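Local coordinates for protein spectinomycin phosphotransferase (Legionella pneumophila, PDB 3I1A) that phosphorylates the antibiotic spectinomycin, probably using a nucleotide as phosphate donor, and so acts as an antibiotic resistance factor, at residues A[237-242]-A[267-272]; A[141-146]-A[204-209]; A[22-27]-A[43-48]. All blocks are in the same frame, centred on the assembly; numbering follows the deposited sequence. Where two conformers were deposited one is given.

Contact 1 of 3, residues A[237-242]-A[267-272]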
loop_
_atom_site.group_PDB
_atom_site.type_symbol
_atom_site.label_atom_id
_atom_site.label_comp_id
_atom_site.label_asym_id
_atom_site.label_seq_id
_atom_site.Cartn_x
_atom_site.Cartn_y
_atom_site.Cartn_z
ATOM N N ALA A 237 0.774 -12.169 7.994
ATOM C CA ALA A 237 -0.552 -12.056 8.550
ATOM C C ALA A 237 -1.418 -13.081 7.818
ATOM O O ALA A 237 -0.947 -13.738 6.887
ATOM C CB ALA A 237 -1.067 -10.630 8.270
ATOM N N PRO A 238 -2.662 -13.272 8.270
ATOM C CA PRO A 238 -3.579 -14.212 7.616
ATOM C C PRO A 238 -3.755 -13.702 6.184
ATOM O O PRO A 238 -3.746 -12.490 5.956
ATOM C CB PRO A 238 -4.873 -14.039 8.406
ATOM C CG PRO A 238 -4.369 -13.713 9.787
ATOM C CD PRO A 238 -3.272 -12.698 9.480
ATOM N N LYS A 239 -3.936 -14.619 5.238
ATOM C CA LYS A 239 -4.087 -14.262 3.834
ATOM C C LYS A 239 -5.191 -13.244 3.601
ATOM O O LYS A 239 -5.140 -12.498 2.615
ATOM C CB LYS A 239 -4.375 -15.519 2.994
ATOM C CG LYS A 239 -5.692 -16.250 3.328
ATOM C CD LYS A 239 -5.876 -17.460 2.386
ATOM C CE LYS A 239 -7.257 -18.123 2.554
ATOM N NZ LYS A 239 -7.519 -18.666 3.921
ATOM N N GLU A 240 -6.185 -13.221 4.491
ATOM C CA GLU A 240 -7.296 -12.297 4.356
ATOM C C GLU A 240 -6.866 -10.822 4.415
ATOM O O GLU A 240 -7.601 -9.940 3.966
ATOM C CB GLU A 240 -8.373 -12.632 5.407
ATOM C CG GLU A 240 -9.126 -13.969 5.140
ATOM C CD GLU A 240 -8.321 -15.235 5.432
ATOM O OE1 GLU A 240 -7.274 -15.179 6.122
ATOM O OE2 GLU A 240 -8.754 -16.311 4.976
ATOM N N ARG A 241 -5.678 -10.564 4.953
ATOM C CA ARG A 241 -5.113 -9.206 4.988
ATOM C C ARG A 241 -5.069 -8.663 3.550
ATOM O O ARG A 241 -5.278 -7.457 3.305
ATOM C CB ARG A 241 -3.699 -9.271 5.539
ATOM C CG ARG A 241 -2.832 -8.051 5.254
ATOM C CD ARG A 241 -3.213 -6.874 6.128
ATOM N NE ARG A 241 -4.330 -6.128 5.547
ATOM C CZ ARG A 241 -4.760 -4.979 6.041
ATOM N NH1 ARG A 241 -4.162 -4.458 7.112
ATOM N NH2 ARG A 241 -5.795 -4.359 5.476
ATOM N N ASP A 242 -4.743 -9.539 2.603
ATOM C CA ASP A 242 -4.726 -9.141 1.204
ATOM C C ASP A 242 -6.047 -9.449 0.482
ATOM O O ASP A 242 -6.518 -8.660 -0.357
ATOM C CB ASP A 242 -3.585 -9.841 0.434
ATOM C CG ASP A 242 -2.222 -9.285 0.777
ATOM O OD1 ASP A 242 -2.148 -8.188 1.371
ATOM O OD2 ASP A 242 -1.221 -9.937 0.423
ATOM N N TYR A 267 -6.631 -17.451 -8.165
ATOM C CA TYR A 267 -6.082 -17.688 -6.831
ATOM C C TYR A 267 -6.255 -19.161 -6.410
ATOM O O TYR A 267 -5.396 -19.733 -5.730
ATOM C CB TYR A 267 -6.793 -16.754 -5.853
ATOM C CG TYR A 267 -6.140 -16.665 -4.491
ATOM C CD1 TYR A 267 -4.984 -15.909 -4.296
ATOM C CD2 TYR A 267 -6.678 -17.350 -3.404
ATOM C CE1 TYR A 267 -4.367 -15.849 -3.024
ATOM C CE2 TYR A 267 -6.083 -17.296 -2.146
ATOM C CZ TYR A 267 -4.925 -16.552 -1.966
ATOM O OH TYR A 267 -4.308 -16.568 -0.728
ATOM N N GLY A 268 -7.369 -19.752 -6.816
ATOM C CA GLY A 268 -7.632 -21.154 -6.523
ATOM C C GLY A 268 -8.200 -21.511 -5.175
ATOM O O GLY A 268 -9.180 -22.242 -5.087
ATOM N N GLU A 269 -7.579 -21.005 -4.114
ATOM C CA GLU A 269 -8.021 -21.286 -2.756
ATOM C C GLU A 269 -9.285 -20.511 -2.405
ATOM O O GLU A 269 -9.254 -19.289 -2.242
ATOM C CB GLU A 269 -6.910 -20.933 -1.761
ATOM C CG GLU A 269 -7.298 -21.243 -0.326
ATOM C CD GLU A 269 -7.719 -22.685 -0.178
ATOM O OE1 GLU A 269 -6.839 -23.570 -0.237
ATOM O OE2 GLU A 269 -8.929 -22.936 -0.034
ATOM N N ILE A 270 -10.401 -21.222 -2.281
ATOM C CA ILE A 270 -11.663 -20.561 -1.960
ATOM C C ILE A 270 -12.082 -20.655 -0.508
ATOM O O ILE A 270 -13.164 -20.175 -0.144
ATOM C CB ILE A 270 -12.818 -21.084 -2.844
ATOM C CG1 ILE A 270 -12.787 -22.611 -2.910
ATOM C CG2 ILE A 270 -12.731 -20.446 -4.215
ATOM C CD1 ILE A 270 -14.031 -23.211 -3.507
ATOM N N ASN A 271 -11.263 -21.289 0.332
ATOM C CA ASN A 271 -11.604 -21.350 1.751
ATOM C C ASN A 271 -11.022 -20.120 2.409
ATOM O O ASN A 271 -9.871 -20.099 2.846
ATOM C CB ASN A 271 -11.071 -22.620 2.404
ATOM C CG ASN A 271 -11.811 -23.851 1.915
ATOM O OD1 ASN A 271 -13.005 -24.004 2.172
ATOM N ND2 ASN A 271 -11.119 -24.713 1.179
ATOM N N VAL A 272 -11.866 -19.100 2.479
ATOM C CA VAL A 272 -11.500 -17.810 3.022
ATOM C C VAL A 272 -12.232 -17.617 4.330
ATOM O O VAL A 272 -13.443 -17.825 4.414
ATOM C CB VAL A 272 -11.857 -16.707 1.985
ATOM C CG1 VAL A 272 -11.473 -15.313 2.498
ATOM C CG2 VAL A 272 -11.125 -17.001 0.672
#
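Y267, at the C-terminal end of helix 257-267, meets K239 with its hydroxyl: OH lies 3.6 Å from CD of K239, and the two side chains pass at a slant. K239 offers methylenes here; the polar partner of the hydroxyl is ND1 of H129. G268 then takes a positive phi (82°) and turns the chain out of the helix. E269 follows, its CG 4.2 Å from CE of K239, while its OE2 accepts from both the backbone N and the ND2 of N271 and so holds the turn folded on itself. The main polar link comes at N271, whose carbonyl O receives NZ of K239 at 3.0 Å, in the carbonyl plane. K239 runs straight until its last torsion, where a bend (chi4 -61°) swings NZ toward E240; there NZ also forms a salt bridge of 2.9 Å with OE2 of E240, so one ammonium group joins a backbone carbonyl to a carboxylate. V272 completes the contact with CG1 3.8 Å from CG of E240, the two side chains running past each other in opposite directions. OE2 of E240 also accepts from the backbone of D273. The same H129 bonds OD2 of D242 through NE2, and D242 also receives the backbone N of H210 and S211, consistent with the aspartate bracing the catalytic loop in kinase-like phosphotransferases.

Contact 2 of 3, residues A[141-146]-A[204-209]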
loop_
_atom_site.group_PDB
_atom_site.type_symbol
_atom_site.label_atom_id
_atom_site.label_comp_id
_atom_site.label_asym_id
_atom_site.label_seq_id
_atom_site.Cartn_x
_atom_site.Cartn_y
_atom_site.Cartn_z
ATOM N N LEU A 141 10.076 -9.068 9.336
ATOM C CA LEU A 141 8.714 -8.681 8.968
ATOM C C LEU A 141 7.839 -8.358 10.166
ATOM O O LEU A 141 7.911 -9.031 11.198
ATOM C CB LEU A 141 8.050 -9.824 8.164
ATOM C CG LEU A 141 8.584 -9.963 6.741
ATOM C CD1 LEU A 141 8.199 -11.340 6.172
ATOM C CD2 LEU A 141 8.024 -8.809 5.898
ATOM N N ARG A 142 7.020 -7.323 10.034
ATOM C CA ARG A 142 6.098 -6.984 11.087
ATOM C C ARG A 142 5.028 -8.080 11.074
ATOM O O ARG A 142 4.705 -8.651 10.014
ATOM C CB ARG A 142 5.485 -5.610 10.833
ATOM C CG ARG A 142 4.736 -5.479 9.538
ATOM C CD ARG A 142 4.656 -4.025 9.152
ATOM N NE ARG A 142 3.835 -3.855 7.959
ATOM C CZ ARG A 142 2.522 -3.686 7.988
ATOM N NH1 ARG A 142 1.884 -3.660 9.153
ATOM N NH2 ARG A 142 1.848 -3.521 6.858
ATOM N N LYS A 143 4.517 -8.394 12.260
ATOM C CA LYS A 143 3.502 -9.423 12.413
ATOM C C LYS A 143 2.145 -8.815 12.748
ATOM O O LYS A 143 2.065 -7.804 13.450
ATOM C CB LYS A 143 3.908 -10.382 13.545
ATOM C CG LYS A 143 4.519 -11.729 13.126
ATOM C CD LYS A 143 5.865 -11.612 12.457
ATOM C CE LYS A 143 6.950 -11.180 13.430
ATOM N NZ LYS A 143 8.261 -11.194 12.739
ATOM N N GLU A 144 1.076 -9.423 12.241
ATOM C CA GLU A 144 -0.259 -8.943 12.582
ATOM C C GLU A 144 -0.448 -9.225 14.074
ATOM O O GLU A 144 -0.264 -10.366 14.523
ATOM C CB GLU A 144 -1.334 -9.712 11.810
ATOM C CG GLU A 144 -2.774 -9.330 12.147
ATOM C CD GLU A 144 -3.024 -7.852 11.908
ATOM O OE1 GLU A 144 -3.047 -7.477 10.719
ATOM O OE2 GLU A 144 -3.163 -7.084 12.899
ATOM N N ILE A 145 -0.787 -8.193 14.840
ATOM C CA ILE A 145 -1.053 -8.382 16.277
ATOM C C ILE A 145 -2.428 -7.858 16.710
ATOM O O ILE A 145 -2.720 -7.782 17.912
ATOM C CB ILE A 145 0.046 -7.749 17.171
ATOM C CG1 ILE A 145 0.142 -6.246 16.946
ATOM C CG2 ILE A 145 1.383 -8.420 16.880
ATOM C CD1 ILE A 145 1.138 -5.581 17.910
ATOM N N TYR A 146 -3.267 -7.517 15.731
ATOM C CA TYR A 146 -4.615 -7.018 15.968
ATOM C C TYR A 146 -4.634 -5.833 16.918
ATOM O O TYR A 146 -5.486 -5.732 17.801
ATOM C CB TYR A 146 -5.484 -8.165 16.487
ATOM C CG TYR A 146 -5.597 -9.279 15.462
ATOM C CD1 TYR A 146 -6.436 -9.143 14.366
ATOM C CD2 TYR A 146 -4.804 -10.427 15.541
ATOM C CE1 TYR A 146 -6.483 -10.108 13.366
ATOM C CE2 TYR A 146 -4.853 -11.414 14.531
ATOM C CZ TYR A 146 -5.701 -11.231 13.448
ATOM O OH TYR A 146 -5.782 -12.173 12.440
ATOM N N ASP A 204 0.963 -19.935 12.707
ATOM C CA ASP A 204 1.249 -20.993 11.737
ATOM C C ASP A 204 0.483 -20.785 10.441
ATOM O O ASP A 204 0.825 -21.375 9.418
ATOM C CB ASP A 204 0.903 -22.375 12.316
ATOM C CG ASP A 204 2.046 -22.975 13.131
ATOM O OD1 ASP A 204 2.633 -22.258 13.969
ATOM O OD2 ASP A 204 2.355 -24.174 12.938
ATOM N N LYS A 205 -0.553 -19.957 10.485
ATOM C CA LYS A 205 -1.345 -19.687 9.289
ATOM C C LYS A 205 -1.035 -18.310 8.687
ATOM O O LYS A 205 -1.729 -17.857 7.783
ATOM C CB LYS A 205 -2.846 -19.792 9.598
ATOM C CG LYS A 205 -3.317 -21.209 9.931
ATOM C CD LYS A 205 -4.829 -21.251 10.249
ATOM C CE LYS A 205 -5.201 -20.290 11.383
ATOM N NZ LYS A 205 -6.034 -20.934 12.465
ATOM N N TYR A 206 -0.026 -17.624 9.212
ATOM C CA TYR A 206 0.341 -16.334 8.645
ATOM C C TYR A 206 1.122 -16.579 7.358
ATOM O O TYR A 206 1.834 -17.588 7.232
ATOM C CB TYR A 206 1.210 -15.547 9.625
ATOM C CG TYR A 206 0.451 -14.820 10.736
ATOM C CD1 TYR A 206 -0.857 -15.160 11.070
ATOM C CD2 TYR A 206 1.069 -13.806 11.461
ATOM C CE1 TYR A 206 -1.527 -14.502 12.096
ATOM C CE2 TYR A 206 0.404 -13.143 12.498
ATOM C CZ TYR A 206 -0.891 -13.496 12.803
ATOM O OH TYR A 206 -1.548 -12.817 13.810
ATOM N N VAL A 207 0.996 -15.668 6.399
ATOM C CA VAL A 207 1.707 -15.801 5.136
ATOM C C VAL A 207 2.264 -14.425 4.788
ATOM O O VAL A 207 1.907 -13.429 5.421
ATOM C CB VAL A 207 0.760 -16.252 3.979
ATOM C CG1 VAL A 207 0.181 -17.629 4.279
ATOM C CG2 VAL A 207 -0.333 -15.211 3.757
ATOM N N LEU A 208 3.147 -14.373 3.804
ATOM C CA LEU A 208 3.712 -13.101 3.374
ATOM C C LEU A 208 2.584 -12.351 2.657
ATOM O O LEU A 208 2.023 -12.860 1.673
ATOM C CB LEU A 208 4.874 -13.356 2.419
ATOM C CG LEU A 208 5.454 -12.143 1.684
ATOM C CD1 LEU A 208 6.045 -11.146 2.718
ATOM C CD2 LEU A 208 6.541 -12.644 0.702
ATOM N N CYS A 209 2.269 -11.152 3.145
ATOM C CA CYS A 209 1.194 -10.313 2.604
ATOM C C CYS A 209 1.695 -8.972 2.142
ATOM O O CYS A 209 2.619 -8.419 2.722
ATOM C CB CYS A 209 0.123 -10.031 3.662
ATOM S SG CYS A 209 -0.861 -11.452 4.095
#
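Y206 reaches across to E144 and supplies the polar link of this contact. From CB, CG is set opposite the carbonyl carbon (chi1 -81°), which sends the ring toward 141-146. On the near edge of the ring, CD2 comes within 4.4 Å of CG of K143. One atom further, CE2 lies 3.5 Å from the carbonyl O of E144, which sits close to the ring plane. At the tip, OH donates to that same oxygen at 2.9 Å, approaching from above the carbonyl plane (41° out of it) and not along a lone pair. The hydroxyl is also packed by CB of E144 and, at 3.7 Å, by CE2 of Y146. E144 is itself fixed by its carboxylate: OE2 accepts from the backbone N of Y146, and OE1 bonds Y280 of helix 274-297. A separate apolar touch joins CD1 of L141 to CD1 of L208 at 4.1 Å, the two leucines crossing at about a right angle. Strands 142-143 and 207-209 are the two outer strands of a three-stranded mixed sheet, with strand 235-237 between them; L141 and L208 pack on I65 of helix 61-71, while Y206 rests against P238 beyond the end of the central strand.

Contact 3 of 3, residues A[22-27]-A[43-48]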
loop_
_atom_site.group_PDB
_atom_site.type_symbol
_atom_site.label_atom_id
_atom_site.label_comp_id
_atom_site.label_asym_id
_atom_site.label_seq_id
_atom_site.Cartn_x
_atom_site.Cartn_y
_atom_site.Cartn_z
ATOM N N ASP A 22 25.622 4.252 -19.193
ATOM C CA ASP A 22 26.037 5.605 -19.563
ATOM C C ASP A 22 24.816 6.514 -19.609
ATOM O O ASP A 22 23.928 6.357 -20.452
ATOM C CB ASP A 22 26.742 5.633 -20.928
ATOM C CG ASP A 22 28.208 5.266 -20.839
ATOM O OD1 ASP A 22 28.911 5.764 -19.933
ATOM O OD2 ASP A 22 28.669 4.487 -21.692
ATOM N N ILE A 23 24.778 7.459 -18.681
ATOM C CA ILE A 23 23.689 8.409 -18.567
ATOM C C ILE A 23 24.221 9.736 -19.080
ATOM O O ILE A 23 25.347 10.132 -18.761
ATOM C CB ILE A 23 23.238 8.566 -17.086
ATOM C CG1 ILE A 23 22.650 7.245 -16.585
ATOM C CG2 ILE A 23 22.211 9.689 -16.955
ATOM C CD1 ILE A 23 21.465 6.774 -17.375
ATOM N N HIS A 24 23.416 10.419 -19.881
ATOM C CA HIS A 24 23.845 11.687 -20.450
ATOM C C HIS A 24 23.156 12.854 -19.768
ATOM O O HIS A 24 23.554 13.996 -19.934
ATOM C CB HIS A 24 23.564 11.702 -21.963
ATOM C CG HIS A 24 22.138 11.409 -22.324
ATOM N ND1 HIS A 24 21.095 12.252 -21.998
ATOM C CD2 HIS A 24 21.580 10.360 -22.978
ATOM C CE1 HIS A 24 19.958 11.734 -22.433
ATOM N NE2 HIS A 24 20.226 10.587 -23.032
ATOM N N THR A 25 22.133 12.561 -18.977
ATOM C CA THR A 25 21.420 13.617 -18.278
ATOM C C THR A 25 20.681 13.060 -17.064
ATOM O O THR A 25 19.994 12.042 -17.152
ATOM C CB THR A 25 20.416 14.327 -19.230
ATOM O OG1 THR A 25 19.968 15.551 -18.633
ATOM C CG2 THR A 25 19.224 13.435 -19.514
ATOM N N ALA A 26 20.838 13.736 -15.931
ATOM C CA ALA A 26 20.196 13.327 -14.685
ATOM C C ALA A 26 19.564 14.546 -14.026
ATOM O O ALA A 26 20.159 15.616 -13.977
ATOM C CB ALA A 26 21.210 12.691 -13.748
ATOM N N GLN A 27 18.358 14.378 -13.506
ATOM C CA GLN A 27 17.657 15.489 -12.896
ATOM C C GLN A 27 16.883 15.068 -11.647
ATOM O O GLN A 27 16.227 14.025 -11.635
ATOM C CB GLN A 27 16.708 16.088 -13.941
ATOM C CG GLN A 27 15.926 17.292 -13.491
ATOM C CD GLN A 27 15.048 17.838 -14.600
ATOM O OE1 GLN A 27 15.533 18.169 -15.687
ATOM N NE2 GLN A 27 13.749 17.939 -14.333
ATOM N N ASP A 43 18.691 9.571 -17.788
ATOM C CA ASP A 43 18.484 9.030 -19.132
ATOM C C ASP A 43 19.731 8.582 -19.878
ATOM O O ASP A 43 20.745 9.286 -19.893
ATOM C CB ASP A 43 17.770 10.076 -19.991
ATOM C CG ASP A 43 16.515 10.600 -19.342
ATOM O OD1 ASP A 43 15.560 9.817 -19.180
ATOM O OD2 ASP A 43 16.490 11.795 -18.988
ATOM N N SER A 44 19.638 7.399 -20.492
ATOM C CA SER A 44 20.716 6.852 -21.307
ATOM C C SER A 44 20.254 7.142 -22.722
ATOM O O SER A 44 19.046 7.232 -22.973
ATOM C CB SER A 44 20.840 5.335 -21.136
ATOM O OG SER A 44 19.810 4.648 -21.833
ATOM N N GLU A 45 21.192 7.296 -23.648
ATOM C CA GLU A 45 20.826 7.569 -25.037
ATOM C C GLU A 45 19.860 6.499 -25.541
ATOM O O GLU A 45 19.169 6.692 -26.539
ATOM C CB GLU A 45 22.085 7.606 -25.918
ATOM C CG GLU A 45 23.047 8.724 -25.538
ATOM C CD GLU A 45 24.286 8.785 -26.409
ATOM O OE1 GLU A 45 24.147 8.781 -27.651
ATOM O OE2 GLU A 45 25.406 8.854 -25.852
ATOM N N SER A 46 19.796 5.385 -24.815
ATOM C CA SER A 46 18.951 4.254 -25.173
ATOM C C SER A 46 17.660 4.158 -24.368
ATOM O O SER A 46 16.635 3.723 -24.895
ATOM C CB SER A 46 19.740 2.952 -24.988
ATOM O OG SER A 46 21.095 3.097 -25.402
ATOM N N LYS A 47 17.707 4.547 -23.092
ATOM C CA LYS A 47 16.526 4.466 -22.230
ATOM C C LYS A 47 16.456 5.580 -21.176
ATOM O O LYS A 47 17.237 6.524 -21.194
ATOM C CB LYS A 47 16.503 3.111 -21.507
ATOM C CG LYS A 47 16.646 1.897 -22.414
ATOM C CD LYS A 47 16.905 0.636 -21.602
ATOM C CE LYS A 47 17.142 -0.561 -22.505
ATOM N NZ LYS A 47 17.447 -1.811 -21.741
ATOM N N SER A 48 15.498 5.451 -20.262
ATOM C CA SER A 48 15.320 6.410 -19.179
ATOM C C SER A 48 15.257 5.620 -17.880
ATOM O O SER A 48 14.638 4.557 -17.828
ATOM C CB SER A 48 14.027 7.199 -19.372
ATOM O OG SER A 48 13.928 8.232 -18.408
#
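H24 and D43 form the tight part of this contact. The backbone N of H24 gives a hydrogen bond of 2.9 Å to the carbonyl O of D43, and the N of D43 returns one of 2.9 Å to the O of T25. With CG between its backbone N and carbonyl carbon (chi1 55°), the imidazole of H24 folds back over this pairing, so that the same D43 oxygen sits 3.3 Å above the ring plane, over its centre. Buried I23 closes the inner side: its CG2 is 3.3 Å from the O of D43 and its CD1 4.1 Å from CB of S44, and it packs further on A42 and Y49. The solvent side is looser. There CG of E45 comes within 3.4 Å of CD2 of H24, but its carboxylate leads away from the imidazole. In the turn, S44 N bonds K47 O and, in an ST motif, S44 OG accepts K47 N. This is the exposed outer end of the N-terminal kinase-like sheet: strand 25-29 starts at its edge, pairing antiparallel at T25 with D43, where strand 38-43 ends in the hairpin turn leading to strand 48-55, the strand that carries the nucleotide-binding F50 and K52.

From the N terminus, contact 3 closes first, bringing the end of strand 38-43 and its following turn back to the start of strand 25-29, closing the open end of that hairpin. Contact 2 comes next and spans 57 largely helical residues, joining the two outer strands of the small mixed sheet. Contact 1 then spans 24 residues, tying the start of helix 240-243 to the loop between helices 257-267 and 274-297. In series, none nests or crosses. Contacts 1 and 2 touch: A237 O probably accepts from V207 N (2.8 Å), continuing the strand pairing into 237-242. Contact 3 lies on the opposite side of the chain's centre, with nearest atoms about 27 Å from contact 2.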